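Local coordinates for dual specificity protein phosphatase 15 (Homo sapiens, PDB 1YZ4) that removes phosphate groups from phosphorylated tyrosine, serine and threonine side chains of proteins, as a dual-specificity member of the protein-tyrosine phosphatase family, at residues N75-H78 and C79-N83. The protein carries 1 engineered substitution. Residues are numbered along the deposited sequence; the frame is centred on the assembly and turned at random.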
ATOM      1  N   ASN A  75      -9.086   2.256   3.942  1.00 15.39           N
ATOM      2  CA  ASN A  75     -10.367   2.804   3.527  1.00 17.10           C
ATOM      3  C   ASN A  75     -10.193   3.588   2.246  1.00 18.74           C
ATOM      4  O   ASN A  75     -11.041   3.537   1.356  1.00 19.14           O
ATOM      5  CB  ASN A  75     -10.952   3.684   4.631  1.00 16.88           C
ATOM      6  CG  ASN A  75     -11.802   2.888   5.615  1.00 19.02           C
ATOM      7  OD1 ASN A  75     -12.999   2.698   5.406  1.00 18.65           O
ATOM      8  ND2 ASN A  75     -11.177   2.398   6.681  1.00 19.86           N
ATOM      9  N   PHE A  76      -9.079   4.304   2.156  1.00 18.79           N
ATOM     10  CA  PHE A  76      -8.752   5.098   0.979  1.00 16.28           C
ATOM     11  C   PHE A  76      -8.624   4.150  -0.222  1.00 16.84           C
ATOM     12  O   PHE A  76      -9.298   4.313  -1.242  1.00 16.85           O
ATOM     13  CB  PHE A  76      -7.429   5.829   1.220  1.00 12.86           C
ATOM     14  CG  PHE A  76      -7.020   6.757   0.104  1.00 12.00           C
ATOM     15  CD1 PHE A  76      -7.635   7.997  -0.052  1.00 10.57           C
ATOM     16  CD2 PHE A  76      -5.979   6.414  -0.749  1.00 10.51           C
ATOM     17  CE1 PHE A  76      -7.210   8.890  -1.040  1.00 14.32           C
ATOM     18  CE2 PHE A  76      -5.543   7.299  -1.746  1.00 14.35           C
ATOM     19  CZ  PHE A  76      -6.158   8.540  -1.890  1.00 14.03           C
ATOM     20  N   ILE A  77      -7.762   3.148  -0.080  1.00 16.82           N
ATOM     21  CA  ILE A  77      -7.533   2.174  -1.144  1.00 17.24           C
ATOM     22  C   ILE A  77      -8.802   1.468  -1.609  1.00 18.32           C
ATOM     23  O   ILE A  77      -9.064   1.366  -2.809  1.00 17.96           O
ATOM     24  CB  ILE A  77      -6.516   1.104  -0.697  1.00 15.74           C
ATOM     25  CG1 ILE A  77      -5.129   1.745  -0.563  1.00 13.32           C
ATOM     26  CG2 ILE A  77      -6.492  -0.058  -1.700  1.00 11.40           C
ATOM     27  CD1 ILE A  77      -4.126   0.897   0.207  1.00 11.84           C
ATOM     28  N   HIS A  78      -9.584   0.978  -0.655  1.00 18.02           N
ATOM     29  CA  HIS A  78     -10.808   0.265  -0.977  1.00 17.49           C
ATOM     30  C   HIS A  78     -11.774   1.145  -1.766  1.00 17.15           C
ATOM     31  O   HIS A  78     -12.276   0.739  -2.819  1.00 17.65           O
ATOM     32  CB  HIS A  78     -11.472  -0.228   0.302  1.00 18.22           C
ATOM     33  CG  HIS A  78     -12.288  -1.466   0.116  1.00 16.67           C
ATOM     34  ND1 HIS A  78     -11.753  -2.646  -0.354  1.00 19.91           N
ATOM     35  CD2 HIS A  78     -13.597  -1.716   0.355  1.00 18.47           C
ATOM     36  CE1 HIS A  78     -12.695  -3.570  -0.394  1.00 19.16           C
ATOM     37  NE2 HIS A  78     -13.825  -3.030   0.031  1.00 19.46           N
ATOM     38  N   CYS A  79     -12.025   2.348  -1.262  1.00 17.16           N
ATOM     39  CA  CYS A  79     -12.928   3.281  -1.925  1.00 16.56           C
ATOM     40  C   CYS A  79     -12.475   3.479  -3.370  1.00 17.56           C
ATOM     41  O   CYS A  79     -13.286   3.437  -4.306  1.00 16.62           O
ATOM     42  CB  CYS A  79     -12.940   4.627  -1.195  1.00 15.09           C
ATOM     43  SG  CYS A  79     -13.818   5.949  -2.080  1.00 17.45           S
ATOM     44  N   CYS A  80     -11.176   3.693  -3.548  1.00 12.14           N
ATOM     45  CA  CYS A  80     -10.626   3.883  -4.880  1.00 13.70           C
ATOM     46  C   CYS A  80     -10.870   2.663  -5.783  1.00 16.92           C
ATOM     47  O   CYS A  80     -11.339   2.794  -6.919  1.00 15.58           O
ATOM     48  CB  CYS A  80      -9.128   4.169  -4.781  1.00 12.35           C
ATOM     49  SG  CYS A  80      -8.203   3.929  -6.314  1.00 13.98           S
ATOM     50  N   ARG A  81     -10.563   1.475  -5.278  1.00 16.05           N
ATOM     51  CA  ARG A  81     -10.739   0.263  -6.074  1.00 19.51           C
ATOM     52  C   ARG A  81     -12.193  -0.035  -6.462  1.00 18.95           C
ATOM     53  O   ARG A  81     -12.504  -0.240  -7.636  1.00 19.22           O
ATOM     54  CB  ARG A  81     -10.159  -0.950  -5.333  1.00 17.21           C
ATOM     55  CG  ARG A  81      -8.686  -0.844  -5.016  1.00 14.42           C
ATOM     56  CD  ARG A  81      -8.160  -2.145  -4.436  1.00 14.93           C
ATOM     57  NE  ARG A  81      -8.217  -3.232  -5.412  1.00 16.67           N
ATOM     58  CZ  ARG A  81      -8.652  -4.461  -5.140  1.00 14.93           C
ATOM     59  NH1 ARG A  81      -9.075  -4.766  -3.918  1.00  8.02           N
ATOM     60  NH2 ARG A  81      -8.653  -5.386  -6.088  1.00 13.16           N
ATOM     61  N   LEU A  82     -13.082  -0.051  -5.478  1.00 20.08           N
ATOM     62  CA  LEU A  82     -14.476  -0.364  -5.744  1.00 20.56           C
ATOM     63  C   LEU A  82     -15.198   0.709  -6.551  1.00 20.63           C
ATOM     64  O   LEU A  82     -16.326   0.496  -7.001  1.00 21.78           O
ATOM     65  CB  LEU A  82     -15.214  -0.639  -4.430  1.00 20.61           C
ATOM     66  CG  LEU A  82     -14.526  -1.613  -3.460  1.00 21.58           C
ATOM     67  CD1 LEU A  82     -15.533  -2.034  -2.409  1.00 23.48           C
ATOM     68  CD2 LEU A  82     -13.991  -2.838  -4.192  1.00 20.01           C
ATOM     69  N   ASN A  83     -14.547   1.851  -6.749  1.00 19.85           N
ATOM     70  CA  ASN A  83     -15.141   2.931  -7.525  1.00 17.71           C
ATOM     71  C   ASN A  83     -14.442   3.113  -8.867  1.00 18.67           C
ATOM     72  O   ASN A  83     -14.505   4.188  -9.469  1.00 18.47           O
ATOM     73  CB  ASN A  83     -15.121   4.237  -6.735  1.00 19.17           C
ATOM     74  CG  ASN A  83     -16.207   4.290  -5.674  1.00 20.65           C
ATOM     75  OD1 ASN A  83     -17.399   4.371  -5.988  1.00 13.68           O
ATOM     76  ND2 ASN A  83     -15.798   4.239  -4.407  1.00 19.06           N
TER
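Leu-82, one turn further along the helix, sets its branched end over one face of the His-78 imidazole. Its CG stands 3.9 Å from the ring centroid and only 13° off the ring normal, a CH-pi contact, while its CD1 reaches past the centre to the NE2 side, a tight approach at 3.1 Å from that atom. The histidine CG lies anti to the backbone N (chi1 -152°), which swings the ring alongside its own carbonyl, on the side where the next turn rises. An imidazole suits this place because its face accepts a leucine while its ND1 hydrogen-bonds to Tyr-105 OH.

Ile-77 and Arg-81 run side by side on the neighbouring flank, with Ile-77 CG2 3.8 Å from Arg-81 CD. The methylenes extend the apolar surface of the buried isoleucine; the chain then bends at chi3 (65°), and its guanidinium ends at Tyr-105 OH and Pro-13 O. Backbone bonds join the turns, among them Leu-82 N to His-78 O at 2.9 Å. Just beyond, Asn-83 ND2 folds back in an unusually short hydrogen bond to Cys-79 O, 2.6 Å, a side-chain amide serving a carbonyl one turn back.

Ile-77/Arg-81 and His-78/Leu-82 are i to i+4 pairs of helix 70-82, laid against the central sheet on one side and against helices 97-110 and 145-157 on another, in the catalytic domain of a dual-specificity phosphatase.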